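Local structure of serine protease inhibitor 4, isoform B (Drosophila melanogaster, 4P0F) at residues 74-77 and 78-82; 56-59 and 60-64; 98-101 and 102-105. The protein probably inhibits serine endopeptidases and perhaps cysteine endopeptidases, as serpins do by trapping the protease. All blocks are in the same frame, centred on the assembly; numbering follows the deposited sequence.

Interaction 1. Residues 74-77 and 78-82; sequences IAHS and FHQVL
Phe-78 opens the second half of this helical stretch with its ring laid alongside Ile-74, one turn earlier, the two side chains pointing the same way. With CG anti to the carbonyl carbon and beside the backbone N (chi1 -78°), the ring turns its CD1 corner to the carbonyl of Ile-74: that oxygen lies in the ring plane at the edge, 3.3 Å from CD1 of Phe-78. The same oxygen of Ile-74 accepts a short bond of 2.6 Å from OG of Ser-77, whose chi1 of 73° folds the hydroxyl back over the preceding turn, while the backbone N of Phe-78 reaches it only weakly. His-79 follows with a sound helical bond, its N donating to Ala-75 O at 3.0 Å. Gln-80 N binds His-76 O at 3.1 Å, and its side chain crosses the imidazole at a slant, CG lying over one face of the His-76 ring, 4.1 Å from NE2 of His-76. A water bridges the end of Gln-80 to the backbone, giving hydrogens to its OE1 and to Ser-77 O. Val-81 adds a light touch of CG2 on Ser-77 O. Helix 71-84 is wedged between neighbours: Phe-78 packs on helix 38-49 and meets Phe-10 of helix 6-28 edge-to-face, His-79 ND1 bonds Gln-116 O on another side, and Leu-82 rests on strand 91-100.

Interaction 2. Residues 56-59 and 60-64; sequences TATQ and LDQGL
Thr-58 and Gln-62 run side by side on one flank of the helix, the methyl CG2 of Thr-58 lying 3.5 Å from NE2 of Gln-62. The threonine sets this up through its first torsion of -57°, which swings CG2 away from its own N and sends OG1 back to the carbonyl of Asn-54. Gln-62 is extended beyond CG, and its CG passes 3.3 Å from Thr-58 O before the amide reaches the methyl. On the buried flank Leu-60 holds its CG against the carbonyl of Thr-56, with CD1 4.3 Å from CG2 of that threonine. Asp-61 places its carboxylate carbon CG 3.3 Å from Ala-57 O; OD1 forms a salt bridge with NE of Arg-49, which probably offsets the charge of this buried carboxylate. The amide of Gln-59 finds a partner outside the helix, OE1 accepting from Arg-293 N. Beneath the side chains, four successive i to i+4 bonds link the halves, from Leu-60 N to Thr-56 O at 3.1 Å through to Gly-63 N to Gln-59 O at 2.7 Å. Such an unbroken run is the signature of a regular alpha-helix, here an amphipathic surface helix of the serpin fold, with Leu-60 and Leu-64 turned to helix 38-49.

Interaction 3. Residues 98-101 and 102-105; sequences FVMD and GYQL
Met-100 and Tyr-103, the first and last residues of a type II beta turn, press their side chains together across it. The phenol can be followed outward from its root. CB of Tyr-103 lies 3.5 Å from Met-100 O and, on the strand side, 4.3 Å from CG1 of Val-99. The chi1 of -73° puts CG anti to the carbonyl carbon, and the ring holds Met-100 O in its plane, at the edge. Beyond CG, CD1 meets the thioether chain, 3.5 Å from CG of Met-100, and CE1 still touches that methylene; the two side chains cross at a slant, and the methionine chain bends beyond CG (chi2 74°), its sulfur and methyl taking no part in this contact. At the tip OH bonds Glu-309. Replacing Tyr-103 by an alanine would probably strip Met-100 CG of its aromatic neighbour and leave Glu-309 without this hydroxyl partner. The turn itself is closed by Tyr-103 N donating to Met-100 O at 3.1 Å, and a water donates both to that oxygen and to Tyr-103 O, bridging the two carbonyls. Gly-102 sits at phi 94°, where a CB would jam against Asp-101 O. Farther along, CD2 of Leu-105 returns to the strand and packs 3.8 Å from CG2 of Val-99. Glycine in the third position marks the classic type II turn, which here reverses the chain at the end of strand 91-100, in the serpin fold's large sheet, and leads it toward helix 107-115.

From the N terminus the chain passes through the three in series, none nested in or crossing another. Interaction 2 comes first, joining successive turns of helix 54-64; interaction 1 does the same within helix 71-84, the next helix along. Neither closes a loop. These two helices touch where Ile-74 CD1 meets Asp-61 OD1 at 3.4 Å, and both lie against helix 38-49, which makes them parts of one helical cluster. The chain then enters strand 91-100, and at its far end interaction 3 closes a tight turn. That turn stands apart, its nearest atoms about 13 Å from interaction 1 and about 15 Å from interaction 2.

Interaction 1. Residues 74-77 and 78-82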
loop_
_atom_site.group_PDB
_atom_site.type_symbol
_atom_site.label_atom_id
_atom_site.label_comp_id
_atom_site.label_asym_id
_atom_site.label_seq_id
_atom_site.Cartn_x
_atom_site.Cartn_y
_atom_site.Cartn_z
ATOM N N ILE A 74 4.421 -17.907 -8.951
ATOM C CA ILE A 74 4.294 -16.664 -8.202
ATOM C C ILE A 74 4.156 -15.491 -9.166
ATOM O O ILE A 74 3.263 -14.655 -9.027
ATOM C CB ILE A 74 5.512 -16.438 -7.286
ATOM C CG1 ILE A 74 5.543 -17.481 -6.168
ATOM C CG2 ILE A 74 5.517 -15.030 -6.700
ATOM C CD1 ILE A 74 6.877 -17.515 -5.432
ATOM N N ALA A 75 5.054 -15.439 -10.147
ATOM C CA ALA A 75 5.066 -14.353 -11.108
ATOM C C ALA A 75 3.735 -14.292 -11.846
ATOM O O ALA A 75 3.159 -13.214 -12.036
ATOM C CB ALA A 75 6.216 -14.521 -12.091
ATOM N N HIS A 76 3.243 -15.453 -12.257
ATOM C CA HIS A 76 1.992 -15.500 -12.989
ATOM C C HIS A 76 0.826 -14.976 -12.149
ATOM O O HIS A 76 -0.098 -14.364 -12.684
ATOM C CB HIS A 76 1.692 -16.918 -13.458
ATOM C CG HIS A 76 0.554 -16.988 -14.427
ATOM N ND1 HIS A 76 0.595 -16.378 -15.662
ATOM C CD2 HIS A 76 -0.663 -17.573 -14.335
ATOM C CE1 HIS A 76 -0.544 -16.595 -16.295
ATOM N NE2 HIS A 76 -1.324 -17.317 -15.512
ATOM N N SER A 77 0.868 -15.197 -10.840
ATOM C CA SER A 77 -0.241 -14.778 -9.986
ATOM C C SER A 77 -0.328 -13.253 -9.943
ATOM O O SER A 77 -1.424 -12.693 -9.873
ATOM C CB SER A 77 -0.110 -15.363 -8.570
ATOM O OG SER A 77 0.911 -14.740 -7.814
ATOM N N PHE A 78 0.820 -12.584 -10.006
ATOM C CA PHE A 78 0.845 -11.127 -10.045
ATOM C C PHE A 78 0.482 -10.613 -11.424
ATOM O O PHE A 78 -0.169 -9.574 -11.545
ATOM C CB PHE A 78 2.217 -10.589 -9.614
ATOM C CG PHE A 78 2.413 -10.603 -8.125
ATOM C CD1 PHE A 78 2.829 -11.759 -7.484
ATOM C CD2 PHE A 78 2.127 -9.492 -7.363
ATOM C CE1 PHE A 78 2.984 -11.793 -6.115
ATOM C CE2 PHE A 78 2.287 -9.516 -5.992
ATOM C CZ PHE A 78 2.714 -10.671 -5.369
ATOM N N HIS A 79 0.877 -11.337 -12.467
ATOM C CA HIS A 79 0.553 -10.909 -13.825
ATOM C C HIS A 79 -0.943 -10.807 -14.025
ATOM O O HIS A 79 -1.436 -9.877 -14.668
ATOM C CB HIS A 79 1.108 -11.869 -14.869
ATOM C CG HIS A 79 0.741 -11.491 -16.269
ATOM N ND1 HIS A 79 1.330 -10.437 -16.932
ATOM C CD2 HIS A 79 -0.178 -12.002 -17.119
ATOM C CE1 HIS A 79 0.805 -10.327 -18.138
ATOM N NE2 HIS A 79 -0.114 -11.264 -18.278
ATOM N N GLN A 80 -1.660 -11.791 -13.489
ATOM C CA GLN A 80 -3.112 -11.837 -13.626
ATOM C C GLN A 80 -3.749 -10.531 -13.156
ATOM O O GLN A 80 -4.649 -10.005 -13.805
ATOM C CB GLN A 80 -3.686 -13.021 -12.842
ATOM C CG GLN A 80 -3.433 -14.376 -13.493
ATOM C CD GLN A 80 -4.066 -15.523 -12.724
ATOM O OE1 GLN A 80 -3.835 -15.687 -11.525
ATOM N NE2 GLN A 80 -4.877 -16.322 -13.414
ATOM N N VAL A 81 -3.263 -9.995 -12.043
ATOM C CA VAL A 81 -3.809 -8.752 -11.501
ATOM C C VAL A 81 -3.329 -7.533 -12.270
ATOM O O VAL A 81 -4.115 -6.673 -12.644
ATOM C CB VAL A 81 -3.424 -8.568 -10.023
ATOM C CG1 VAL A 81 -4.037 -7.283 -9.465
ATOM C CG2 VAL A 81 -3.857 -9.775 -9.209
ATOM N N LEU A 82 -2.015 -7.456 -12.475
ATOM C CA LEU A 82 -1.418 -6.332 -13.179
ATOM C C LEU A 82 -2.002 -6.174 -14.576
ATOM O O LEU A 82 -2.266 -5.055 -15.026
ATOM C CB LEU A 82 0.100 -6.512 -13.253
ATOM C CG LEU A 82 0.826 -6.486 -11.911
ATOM C CD1 LEU A 82 2.238 -7.031 -12.061
ATOM C CD2 LEU A 82 0.870 -5.086 -11.341
HETATM O O HOH W 1 -3.895 -13.809 -9.257
#

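Interaction 2. Residues 56-59 and 60-64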
loop_
_atom_site.group_PDB
_atom_site.type_symbol
_atom_site.label_atom_id
_atom_site.label_comp_id
_atom_site.label_asym_id
_atom_site.label_seq_id
_atom_site.Cartn_x
_atom_site.Cartn_y
_atom_site.Cartn_z
ATOM N N THR A 56 16.152 -17.533 2.329
ATOM C CA THR A 56 15.711 -16.185 2.019
ATOM C C THR A 56 14.428 -16.244 1.195
ATOM O O THR A 56 13.451 -15.545 1.492
ATOM C CB THR A 56 16.816 -15.401 1.264
ATOM O OG1 THR A 56 17.988 -15.330 2.085
ATOM C CG2 THR A 56 16.359 -13.989 0.922
ATOM N N ALA A 57 14.416 -17.081 0.165
ATOM C CA ALA A 57 13.237 -17.214 -0.682
ATOM C C ALA A 57 12.062 -17.785 0.106
ATOM O O ALA A 57 10.927 -17.351 -0.059
ATOM C CB ALA A 57 13.533 -18.093 -1.874
ATOM N N THR A 58 12.330 -18.781 0.939
ATOM C CA THR A 58 11.255 -19.394 1.703
ATOM C C THR A 58 10.619 -18.390 2.666
ATOM O O THR A 58 9.390 -18.350 2.795
ATOM C CB THR A 58 11.754 -20.613 2.480
ATOM O OG1 THR A 58 12.350 -21.552 1.567
ATOM C CG2 THR A 58 10.621 -21.293 3.197
ATOM N N GLN A 59 11.444 -17.603 3.357
ATOM C CA GLN A 59 10.929 -16.572 4.260
ATOM C C GLN A 59 10.014 -15.602 3.508
ATOM O O GLN A 59 8.925 -15.273 3.987
ATOM C CB GLN A 59 12.068 -15.791 4.919
ATOM C CG GLN A 59 12.734 -16.496 6.084
ATOM C CD GLN A 59 13.696 -15.591 6.842
ATOM O OE1 GLN A 59 13.886 -14.420 6.485
ATOM N NE2 GLN A 59 14.303 -16.126 7.891
ATOM N N LEU A 60 10.455 -15.152 2.336
ATOM C CA LEU A 60 9.654 -14.226 1.538
ATOM C C LEU A 60 8.324 -14.864 1.110
ATOM O O LEU A 60 7.270 -14.251 1.263
ATOM C CB LEU A 60 10.445 -13.744 0.322
ATOM C CG LEU A 60 11.443 -12.646 0.684
ATOM C CD1 LEU A 60 12.531 -12.542 -0.385
ATOM C CD2 LEU A 60 10.750 -11.314 0.872
ATOM N N ASP A 61 8.362 -16.094 0.606
ATOM C CA ASP A 61 7.136 -16.800 0.231
ATOM C C ASP A 61 6.134 -16.849 1.379
ATOM O O ASP A 61 4.963 -16.525 1.216
ATOM C CB ASP A 61 7.424 -18.243 -0.207
ATOM C CG ASP A 61 8.120 -18.329 -1.546
ATOM O OD1 ASP A 61 8.122 -17.331 -2.282
ATOM O OD2 ASP A 61 8.653 -19.421 -1.863
ATOM N N GLN A 62 6.597 -17.276 2.546
ATOM C CA GLN A 62 5.694 -17.544 3.644
ATOM C C GLN A 62 5.320 -16.272 4.395
ATOM O O GLN A 62 4.214 -16.169 4.903
ATOM C CB GLN A 62 6.310 -18.581 4.582
ATOM C CG GLN A 62 6.661 -19.847 3.829
ATOM C CD GLN A 62 7.305 -20.890 4.702
ATOM O OE1 GLN A 62 7.715 -20.610 5.822
ATOM N NE2 GLN A 62 7.390 -22.102 4.191
ATOM N N GLY A 63 6.217 -15.292 4.434
ATOM C CA GLY A 63 5.917 -14.040 5.116
ATOM C C GLY A 63 5.002 -13.118 4.313
ATOM O O GLY A 63 4.229 -12.354 4.887
ATOM N N LEU A 64 5.098 -13.191 2.990
ATOM C CA LEU A 64 4.256 -12.388 2.094
ATOM C C LEU A 64 2.943 -13.084 1.746
ATOM O O LEU A 64 1.982 -12.445 1.292
ATOM C CB LEU A 64 5.011 -12.081 0.800
ATOM C CG LEU A 64 6.299 -11.269 0.930
ATOM C CD1 LEU A 64 7.038 -11.247 -0.399
ATOM C CD2 LEU A 64 5.985 -9.863 1.409
#

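Interaction 3. Residues 98-101 and 102-105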
loop_
_atom_site.group_PDB
_atom_site.type_symbol
_atom_site.label_atom_id
_atom_site.label_comp_id
_atom_site.label_asym_id
_atom_site.label_seq_id
_atom_site.Cartn_x
_atom_site.Cartn_y
_atom_site.Cartn_z
ATOM N N PHE A 98 16.036 -0.765 -11.537
ATOM C CA PHE A 98 17.160 0.090 -11.880
ATOM C C PHE A 98 18.431 -0.642 -11.474
ATOM O O PHE A 98 18.588 -0.998 -10.308
ATOM C CB PHE A 98 17.046 1.435 -11.182
ATOM C CG PHE A 98 15.762 2.172 -11.483
ATOM C CD1 PHE A 98 14.625 1.948 -10.721
ATOM C CD2 PHE A 98 15.706 3.098 -12.511
ATOM C CE1 PHE A 98 13.461 2.629 -10.990
ATOM C CE2 PHE A 98 14.540 3.786 -12.785
ATOM C CZ PHE A 98 13.414 3.548 -12.020
ATOM N N VAL A 99 19.323 -0.867 -12.439
ATOM C CA VAL A 99 20.446 -1.797 -12.269
ATOM C C VAL A 99 21.788 -1.082 -12.432
ATOM O O VAL A 99 21.974 -0.295 -13.356
ATOM C CB VAL A 99 20.363 -2.950 -13.290
ATOM C CG1 VAL A 99 21.458 -4.013 -13.032
ATOM C CG2 VAL A 99 18.971 -3.584 -13.250
ATOM N N MET A 100 22.707 -1.355 -11.512
ATOM C CA MET A 100 24.063 -0.800 -11.565
ATOM C C MET A 100 24.667 -0.970 -12.957
ATOM O O MET A 100 24.664 -2.076 -13.502
ATOM C CB MET A 100 24.939 -1.482 -10.502
ATOM C CG MET A 100 26.401 -1.021 -10.416
ATOM S SD MET A 100 26.584 0.607 -9.652
ATOM C CE MET A 100 26.355 1.621 -11.027
ATOM N N ASP A 101 25.162 0.123 -13.544
ATOM C CA ASP A 101 25.838 0.050 -14.843
ATOM C C ASP A 101 26.857 -1.075 -14.855
ATOM O O ASP A 101 27.651 -1.200 -13.925
ATOM C CB ASP A 101 26.573 1.347 -15.180
ATOM C CG ASP A 101 25.647 2.475 -15.606
ATOM O OD1 ASP A 101 24.497 2.214 -16.026
ATOM O OD2 ASP A 101 26.100 3.637 -15.534
ATOM N N GLY A 102 26.848 -1.860 -15.929
ATOM C CA GLY A 102 27.835 -2.905 -16.136
ATOM C C GLY A 102 27.394 -4.272 -15.644
ATOM O O GLY A 102 27.961 -5.293 -16.046
ATOM N N TYR A 103 26.390 -4.307 -14.770
ATOM C CA TYR A 103 25.866 -5.575 -14.270
ATOM C C TYR A 103 24.692 -6.043 -15.122
ATOM O O TYR A 103 23.855 -5.248 -15.531
ATOM C CB TYR A 103 25.453 -5.446 -12.799
ATOM C CG TYR A 103 26.648 -5.373 -11.885
ATOM C CD1 TYR A 103 27.278 -4.168 -11.636
ATOM C CD2 TYR A 103 27.179 -6.522 -11.300
ATOM C CE1 TYR A 103 28.392 -4.097 -10.820
ATOM C CE2 TYR A 103 28.277 -6.452 -10.476
ATOM C CZ TYR A 103 28.879 -5.236 -10.235
ATOM O OH TYR A 103 29.986 -5.148 -9.426
ATOM N N GLN A 104 24.671 -7.337 -15.415
ATOM C CA GLN A 104 23.610 -7.943 -16.209
ATOM C C GLN A 104 22.710 -8.784 -15.314
ATOM O O GLN A 104 23.192 -9.529 -14.461
ATOM C CB GLN A 104 24.196 -8.813 -17.315
ATOM C CG GLN A 104 25.156 -8.076 -18.230
ATOM C CD GLN A 104 25.516 -8.886 -19.447
ATOM O OE1 GLN A 104 26.569 -9.528 -19.497
ATOM N NE2 GLN A 104 24.639 -8.869 -20.442
ATOM N N LEU A 105 21.408 -8.658 -15.519
ATOM C CA LEU A 105 20.446 -9.512 -14.841
ATOM C C LEU A 105 20.559 -10.933 -15.359
ATOM O O LEU A 105 20.913 -11.147 -16.513
ATOM C CB LEU A 105 19.027 -9.006 -15.061
ATOM C CG LEU A 105 18.705 -7.587 -14.599
ATOM C CD1 LEU A 105 17.232 -7.310 -14.796
ATOM C CD2 LEU A 105 19.094 -7.370 -13.152
HETATM O O HOH W 2 23.020 -2.655 -15.840
#